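Local structure of putative glycosyltransferase (GalT1) (Streptococcus parasanguinis, 4PHR) at residues 66-70 / 71-75; 185-188 / 189-193; 209-212 / 213-217. The protein is probably a glycosyltransferase, of which this N-terminal part adopts the GT-D fold and binds UDP, here with manganese present. All blocks are in the same frame, centred on the assembly; numbering follows the deposited sequence.

The three contacts follow one another along the chain, and all are local: contact 1 is the turn that leads into strand 72-76 of the three-stranded parallel sheet, while contacts 2 and 3 are made between successive turns of helices 185-195 and 206-218, which lie against the five-stranded parallel sheet. In space contact 3 lies between the other two and touches both, although it comes last in the chain. Its centre is about 10 Å from that of contact 2, where Leu189 packs on Leu212, and about 12 Å from that of contact 1, where Leu72 meets Val213 and Thr217. Contacts 1 and 2 have centres about 22 Å apart and do not touch. Helix 206-218 also carries Lys210 to the bound UDP.

Contact 1: 66-70 / 71-75; sequences TKSDE and KLLVC
Ser68 and Val74 meet through a side chain to backbone hydrogen bond: Val74 N donates to Ser68 OG over 2.9 Å, almost straight at 172°. Ser68 OG also lies against Val74 CB, and Leu73 CD1 comes up to it at 3.8 Å. A step nearer the bend, Asp69 N gives its hydrogen to Leu72 O at 2.9 Å, with Ser68 CA making a CA-H...O contact to the same oxygen. Thr66 CG2 touches Leu72 CD2, the two side chains crossing at about a right angle.

The bend is a type I turn over 69-72, closed by a weak bond from Leu72 N to Asp69 O and reinforced by an Asx turn. With chi1 at 69°, Asp69 turns CG back between its own N and carbonyl carbon, and OD1 takes two donors: Lys71 N at 2.9 Å, from above the carboxylate plane, and Leu72 N at 3.1 Å, nearly in line with the C-O bond. Further out, Tyr23 OH is hydrogen-bonded to Asp69 O and Thr66 OG1 to Ile63 O. The turn links helix 54-64 to strand 72-76, central in its sheet between 30-33 and 115-116. Two amide donors on one carboxylate oxygen would probably favour a charged Asp69.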
loop_
_atom_site.group_PDB
_atom_site.type_symbol
_atom_site.label_atom_id
_atom_site.label_comp_id
_atom_site.label_asym_id
_atom_site.label_seq_id
_atom_site.Cartn_x
_atom_site.Cartn_y
_atom_site.Cartn_z
ATOM N N THR A 66 -12.709 8.321 -8.034
ATOM C CA THR A 66 -13.630 8.177 -6.905
ATOM C C THR A 66 -13.335 9.207 -5.835
ATOM O O THR A 66 -12.187 9.365 -5.429
ATOM C CB THR A 66 -13.494 6.797 -6.232
ATOM O OG1 THR A 66 -13.395 5.776 -7.227
ATOM C CG2 THR A 66 -14.692 6.520 -5.328
ATOM N N LYS A 67 -14.372 9.893 -5.364
ATOM C CA LYS A 67 -14.200 10.854 -4.291
ATOM C C LYS A 67 -13.899 10.129 -2.981
ATOM O O LYS A 67 -14.439 9.056 -2.714
ATOM C CB LYS A 67 -15.467 11.700 -4.141
ATOM C CG LYS A 67 -15.223 13.102 -3.613
ATOM C CD LYS A 67 -14.553 13.977 -4.660
ATOM C CE LYS A 67 -15.382 15.222 -4.936
ATOM N NZ LYS A 67 -14.720 16.141 -5.905
ATOM N N SER A 68 -13.017 10.709 -2.173
ATOM C CA SER A 68 -12.818 10.224 -0.813
ATOM C C SER A 68 -14.019 10.628 0.033
ATOM O O SER A 68 -14.447 11.789 0.008
ATOM C CB SER A 68 -11.540 10.804 -0.197
ATOM O OG SER A 68 -10.378 10.249 -0.779
ATOM N N ASP A 69 -14.572 9.667 0.764
ATOM C CA ASP A 69 -15.674 9.935 1.688
ATOM C C ASP A 69 -15.523 9.038 2.910
ATOM O O ASP A 69 -14.437 8.527 3.170
ATOM C CB ASP A 69 -17.031 9.738 1.006
ATOM C CG ASP A 69 -17.326 8.284 0.678
ATOM O OD1 ASP A 69 -16.407 7.441 0.758
ATOM O OD2 ASP A 69 -18.488 7.987 0.331
ATOM N N GLU A 70 -16.596 8.835 3.663
ATOM C CA GLU A 70 -16.478 8.055 4.885
ATOM C C GLU A 70 -16.294 6.560 4.590
ATOM O O GLU A 70 -15.900 5.793 5.466
ATOM C CB GLU A 70 -17.657 8.319 5.829
ATOM C CG GLU A 70 -17.258 8.281 7.297
ATOM C CD GLU A 70 -18.256 8.949 8.228
ATOM O OE1 GLU A 70 -19.114 9.720 7.746
ATOM O OE2 GLU A 70 -18.171 8.703 9.451
ATOM N N LYS A 71 -16.552 6.157 3.348
ATOM C CA LYS A 71 -16.383 4.757 2.946
ATOM C C LYS A 71 -14.990 4.420 2.427
ATOM O O LYS A 71 -14.538 3.281 2.561
ATOM C CB LYS A 71 -17.395 4.369 1.869
ATOM C CG LYS A 71 -18.849 4.442 2.298
ATOM C CD LYS A 71 -19.699 3.524 1.432
ATOM C CE LYS A 71 -21.184 3.818 1.578
ATOM N NZ LYS A 71 -21.566 5.093 0.905
ATOM N N LEU A 72 -14.324 5.398 1.822
ATOM C CA LEU A 72 -13.067 5.141 1.131
ATOM C C LEU A 72 -12.187 6.375 1.104
ATOM O O LEU A 72 -12.632 7.465 0.742
ATOM C CB LEU A 72 -13.339 4.691 -0.304
ATOM C CG LEU A 72 -12.113 4.481 -1.193
ATOM C CD1 LEU A 72 -11.358 3.254 -0.738
ATOM C CD2 LEU A 72 -12.531 4.346 -2.650
ATOM N N LEU A 73 -10.931 6.199 1.489
ATOM C CA LEU A 73 -9.921 7.235 1.367
ATOM C C LEU A 73 -9.024 6.874 0.189
ATOM O O LEU A 73 -8.427 5.788 0.160
ATOM C CB LEU A 73 -9.093 7.318 2.649
ATOM C CG LEU A 73 -8.025 8.411 2.741
ATOM C CD1 LEU A 73 -8.647 9.795 2.608
ATOM C CD2 LEU A 73 -7.248 8.287 4.049
ATOM N N VAL A 74 -8.947 7.776 -0.786
ATOM C CA VAL A 74 -8.072 7.606 -1.940
ATOM C C VAL A 74 -6.785 8.376 -1.670
ATOM O O VAL A 74 -6.839 9.555 -1.322
ATOM C CB VAL A 74 -8.746 8.119 -3.232
ATOM C CG1 VAL A 74 -7.792 8.000 -4.419
ATOM C CG2 VAL A 74 -10.046 7.355 -3.501
ATOM N N CYS A 75 -5.637 7.712 -1.827
ATOM C CA CYS A 75 -4.360 8.277 -1.384
ATOM C C CYS A 75 -3.393 8.528 -2.532
ATOM O O CYS A 75 -3.385 7.787 -3.514
ATOM C CB CYS A 75 -3.682 7.340 -0.377
ATOM S SG CYS A 75 -4.678 6.963 1.067
#

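Contact 2: 185-188 / 189-193; sequences YDEI and LRLTE
Tyr185 lays one face of its ring against Leu189 CB, one helical turn on, while the leucine's CD2 comes to 3.9 Å from Tyr185 OH; the two side chains cross obliquely. CG of the tyrosine stands opposite its backbone N (chi1 -180°), which lays the ring against helix 206-218, where OH is hydrogen-bonded to Asp215 OD2 and the side chain touches Val211 and Thr208. Asp186 takes part through its carbonyl: its O accepts from Arg190 N and has Arg190 CB beside it at 3.3 Å.

Glu187 comes next, on the outer side. The guanidinium of Arg190 folds back, bent at chi3 (63°), so that one face lies over Glu187 CA and NH2 rests 3.5 Å from Glu187 CG. Carboxylate and guanidinium planes are only 13° apart, yet Glu187 OE2 and Arg190 NH2 stay 4.7 Å from each other and make no salt bridge, so any attraction is probably weak. Leu191 runs alongside Glu187, pointing the same way, with CD1 4.0 Å from OE2.

All of this belongs to helix 185-195, packed on the five-stranded parallel sheet of the GT-D fold. Ile188 faces that sheet, touching Val151 and Cys176, and lies close to Pro177 and Ala181 of the UDP site. Its carbonyl is gripped twice: Thr192 N reaches Ile188 O at 2.9 Å and Thr192 OG1 reaches it at 2.7 Å, from opposite faces of the carbonyl plane. Buried among Leu149, Val151 and Leu174, the threonine hydroxyl thereby spends its hydrogen within its own helix.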
loop_
_atom_site.group_PDB
_atom_site.type_symbol
_atom_site.label_atom_id
_atom_site.label_comp_id
_atom_site.label_asym_id
_atom_site.label_seq_id
_atom_site.Cartn_x
_atom_site.Cartn_y
_atom_site.Cartn_z
ATOM N N TYR A 185 -7.439 -12.144 -10.917
ATOM C CA TYR A 185 -8.253 -11.198 -10.164
ATOM C C TYR A 185 -9.638 -11.717 -9.765
ATOM O O TYR A 185 -10.040 -11.581 -8.604
ATOM C CB TYR A 185 -8.411 -9.856 -10.874
ATOM C CG TYR A 185 -9.258 -8.942 -10.038
ATOM C CD1 TYR A 185 -8.737 -8.353 -8.892
ATOM C CD2 TYR A 185 -10.592 -8.718 -10.343
ATOM C CE1 TYR A 185 -9.513 -7.543 -8.093
ATOM C CE2 TYR A 185 -11.379 -7.908 -9.547
ATOM C CZ TYR A 185 -10.833 -7.326 -8.421
ATOM O OH TYR A 185 -11.604 -6.518 -7.624
ATOM N N ASP A 186 -10.379 -12.280 -10.718
ATOM C CA ASP A 186 -11.731 -12.744 -10.419
ATOM C C ASP A 186 -11.743 -13.763 -9.278
ATOM O O ASP A 186 -12.597 -13.700 -8.388
ATOM C CB ASP A 186 -12.418 -13.328 -11.661
ATOM C CG ASP A 186 -12.780 -12.268 -12.691
ATOM O OD1 ASP A 186 -12.736 -11.060 -12.371
ATOM O OD2 ASP A 186 -13.132 -12.651 -13.827
ATOM N N GLU A 187 -10.798 -14.698 -9.303
ATOM C CA GLU A 187 -10.699 -15.691 -8.233
ATOM C C GLU A 187 -10.313 -15.055 -6.890
ATOM O O GLU A 187 -10.844 -15.427 -5.837
ATOM C CB GLU A 187 -9.708 -16.801 -8.592
ATOM C CG GLU A 187 -9.596 -17.884 -7.519
ATOM C CD GLU A 187 -8.555 -18.938 -7.843
ATOM O OE1 GLU A 187 -7.797 -18.751 -8.818
ATOM O OE2 GLU A 187 -8.499 -19.960 -7.121
ATOM N N ILE A 188 -9.378 -14.107 -6.923
ATOM C CA ILE A 188 -8.977 -13.430 -5.701
ATOM C C ILE A 188 -10.165 -12.702 -5.080
ATOM O O ILE A 188 -10.409 -12.821 -3.877
ATOM C CB ILE A 188 -7.821 -12.446 -5.952
ATOM C CG1 ILE A 188 -6.570 -13.222 -6.397
ATOM C CG2 ILE A 188 -7.543 -11.639 -4.689
ATOM C CD1 ILE A 188 -5.468 -12.356 -7.004
ATOM N N LEU A 189 -10.920 -11.973 -5.901
ATOM C CA LEU A 189 -12.086 -11.262 -5.390
ATOM C C LEU A 189 -13.106 -12.242 -4.816
ATOM O O LEU A 189 -13.632 -12.027 -3.732
ATOM C CB LEU A 189 -12.740 -10.422 -6.486
ATOM C CG LEU A 189 -14.000 -9.661 -6.059
ATOM C CD1 LEU A 189 -13.706 -8.718 -4.889
ATOM C CD2 LEU A 189 -14.608 -8.901 -7.237
ATOM N N ARG A 190 -13.373 -13.314 -5.554
ATOM C CA ARG A 190 -14.365 -14.309 -5.152
ATOM C C ARG A 190 -14.014 -14.947 -3.800
ATOM O O ARG A 190 -14.857 -15.028 -2.909
ATOM C CB ARG A 190 -14.492 -15.376 -6.241
ATOM C CG ARG A 190 -15.578 -16.411 -5.981
ATOM C CD ARG A 190 -15.785 -17.336 -7.182
ATOM N NE ARG A 190 -14.594 -18.126 -7.490
ATOM C CZ ARG A 190 -13.825 -17.936 -8.560
ATOM N NH1 ARG A 190 -14.124 -16.983 -9.436
ATOM N NH2 ARG A 190 -12.760 -18.700 -8.758
ATOM N N LEU A 191 -12.758 -15.360 -3.632
ATOM C CA LEU A 191 -12.351 -16.024 -2.395
ATOM C C LEU A 191 -12.199 -15.039 -1.238
ATOM O O LEU A 191 -12.422 -15.390 -0.080
ATOM C CB LEU A 191 -11.061 -16.828 -2.598
ATOM C CG LEU A 191 -11.168 -17.993 -3.593
ATOM C CD1 LEU A 191 -9.938 -18.886 -3.534
ATOM C CD2 LEU A 191 -12.438 -18.816 -3.361
ATOM N N THR A 192 -11.822 -13.803 -1.544
ATOM C CA THR A 192 -11.758 -12.781 -0.499
ATOM C C THR A 192 -13.145 -12.555 0.106
ATOM O O THR A 192 -13.305 -12.578 1.327
ATOM C CB THR A 192 -11.163 -11.455 -1.017
ATOM O OG1 THR A 192 -9.837 -11.685 -1.509
ATOM C CG2 THR A 192 -11.096 -10.427 0.104
ATOM N N GLU A 193 -14.150 -12.380 -0.752
ATOM C CA GLU A 193 -15.529 -12.212 -0.298
ATOM C C GLU A 193 -15.986 -13.380 0.574
ATOM O O GLU A 193 -16.605 -13.182 1.618
ATOM C CB GLU A 193 -16.479 -12.113 -1.490
ATOM C CG GLU A 193 -16.298 -10.898 -2.375
ATOM C CD GLU A 193 -17.231 -10.935 -3.574
ATOM O OE1 GLU A 193 -18.375 -11.420 -3.425
ATOM O OE2 GLU A 193 -16.817 -10.496 -4.667
#

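Contact 3: 209-212 / 213-217; sequences AKVL and VADLT
Leu212 and Leu216 form the tight side of this stretch of helix, lying side by side and pointing the same way, with Leu216 CD2 3.7 Å from Leu212 CG and 4.0 Å from Leu212 CD1. The torsions of Leu216, chi1 -108° and chi2 12°, are off the staggered values, a sign of possible strain or of an imperfectly defined side chain. The same branch, CD2, also lies 3.6 Å from Leu212 O, the acceptor for Leu216 N. Around the pair stand Leu189 and Thr192 of helix 185-195 and Ile201 and Val203 of the sheet. Val213 is buried too: its CG2 sits 3.3 Å from Ala209 O, which accepts from Val213 N, and its side chain reaches Val203 and Ala223.

Helix 54-64 covers Val211 through Leu56 and Arg59. The looser, partly exposed places are Ala214, Asp215 and Thr217. Asp215 runs alongside Val211, its OD2 3.9 Å from Val211 CG1; OD1 makes a salt bridge to Arg59, and OD2 has its partner on helix 185-195. Ala214 brings CB to 3.4 Å from Lys210 O and faces Ile63. Thr217 gives OG1 back to Val213 O at 2.7 Å, across the plane from the bond made by its own N, and OG1 is also hydrogen-bonded to Ser30 OG.

Lys210 leaves the helix on another side; its NZ forms salt bridges with Asp225 OD2 and UDP O2A. The whole is the helix of a beta-alpha-beta unit, strand 200-204, helix 206-218 and strand 223-225, whose N-terminal end delivers a lysine to the nucleotide site.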
loop_
_atom_site.group_PDB
_atom_site.type_symbol
_atom_site.label_atom_id
_atom_site.label_comp_id
_atom_site.label_asym_id
_atom_site.label_seq_id
_atom_site.Cartn_x
_atom_site.Cartn_y
_atom_site.Cartn_z
ATOM N N ALA A 209 -4.130 -4.865 -5.605
ATOM C CA ALA A 209 -4.714 -4.491 -4.314
ATOM C C ALA A 209 -5.719 -3.348 -4.453
ATOM O O ALA A 209 -6.732 -3.322 -3.761
ATOM C CB ALA A 209 -3.622 -4.106 -3.315
ATOM N N LYS A 210 -5.446 -2.400 -5.342
ATOM C CA LYS A 210 -6.306 -1.224 -5.446
ATOM C C LYS A 210 -7.671 -1.605 -6.019
ATOM O O LYS A 210 -8.717 -1.114 -5.569
ATOM C CB LYS A 210 -5.643 -0.130 -6.276
ATOM C CG LYS A 210 -4.374 0.461 -5.621
ATOM C CD LYS A 210 -3.149 -0.379 -5.931
ATOM C CE LYS A 210 -1.838 0.213 -5.403
ATOM N NZ LYS A 210 -1.483 -0.157 -4.002
ATOM N N VAL A 211 -7.661 -2.481 -7.015
ATOM C CA VAL A 211 -8.902 -2.927 -7.632
ATOM C C VAL A 211 -9.692 -3.759 -6.625
ATOM O O VAL A 211 -10.909 -3.605 -6.490
ATOM C CB VAL A 211 -8.641 -3.738 -8.915
ATOM C CG1 VAL A 211 -9.966 -4.116 -9.593
ATOM C CG2 VAL A 211 -7.771 -2.932 -9.875
ATOM N N LEU A 212 -8.989 -4.627 -5.905
ATOM C CA LEU A 212 -9.629 -5.457 -4.892
ATOM C C LEU A 212 -10.301 -4.589 -3.831
ATOM O O LEU A 212 -11.470 -4.801 -3.494
ATOM C CB LEU A 212 -8.600 -6.388 -4.240
ATOM C CG LEU A 212 -9.155 -7.445 -3.281
ATOM C CD1 LEU A 212 -10.147 -8.339 -4.010
ATOM C CD2 LEU A 212 -8.032 -8.275 -2.665
ATOM N N VAL A 213 -9.578 -3.605 -3.303
ATOM C CA VAL A 213 -10.154 -2.733 -2.278
ATOM C C VAL A 213 -11.384 -1.986 -2.813
ATOM O O VAL A 213 -12.412 -1.897 -2.145
ATOM C CB VAL A 213 -9.097 -1.752 -1.708
ATOM C CG1 VAL A 213 -9.763 -0.649 -0.888
ATOM C CG2 VAL A 213 -8.070 -2.519 -0.862
ATOM N N ALA A 214 -11.276 -1.451 -4.024
ATOM C CA ALA A 214 -12.396 -0.743 -4.640
ATOM C C ALA A 214 -13.631 -1.634 -4.733
ATOM O O ALA A 214 -14.730 -1.224 -4.353
ATOM C CB ALA A 214 -12.003 -0.221 -6.011
ATOM N N ASP A 215 -13.454 -2.859 -5.221
ATOM C CA ASP A 215 -14.593 -3.765 -5.397
ATOM C C ASP A 215 -15.167 -4.260 -4.067
ATOM O O ASP A 215 -16.379 -4.418 -3.931
ATOM C CB ASP A 215 -14.224 -4.949 -6.294
ATOM C CG ASP A 215 -14.043 -4.553 -7.756
ATOM O OD1 ASP A 215 -14.444 -3.429 -8.145
ATOM O OD2 ASP A 215 -13.510 -5.384 -8.526
ATOM N N LEU A 216 -14.300 -4.526 -3.092
ATOM C CA LEU A 216 -14.730 -4.947 -1.756
ATOM C C LEU A 216 -15.537 -3.832 -1.084
ATOM O O LEU A 216 -16.515 -4.091 -0.381
ATOM C CB LEU A 216 -13.513 -5.286 -0.889
ATOM C CG LEU A 216 -13.093 -6.694 -0.460
ATOM C CD1 LEU A 216 -13.805 -7.826 -1.195
ATOM C CD2 LEU A 216 -11.568 -6.824 -0.553
ATOM N N THR A 217 -15.107 -2.592 -1.295
ATOM C CA THR A 217 -15.764 -1.417 -0.728
ATOM C C THR A 217 -17.162 -1.227 -1.309
ATOM O O THR A 217 -18.099 -0.853 -0.595
ATOM C CB THR A 217 -14.918 -0.148 -0.973
ATOM O OG1 THR A 217 -13.636 -0.314 -0.359
ATOM C CG2 THR A 217 -15.593 1.091 -0.397
#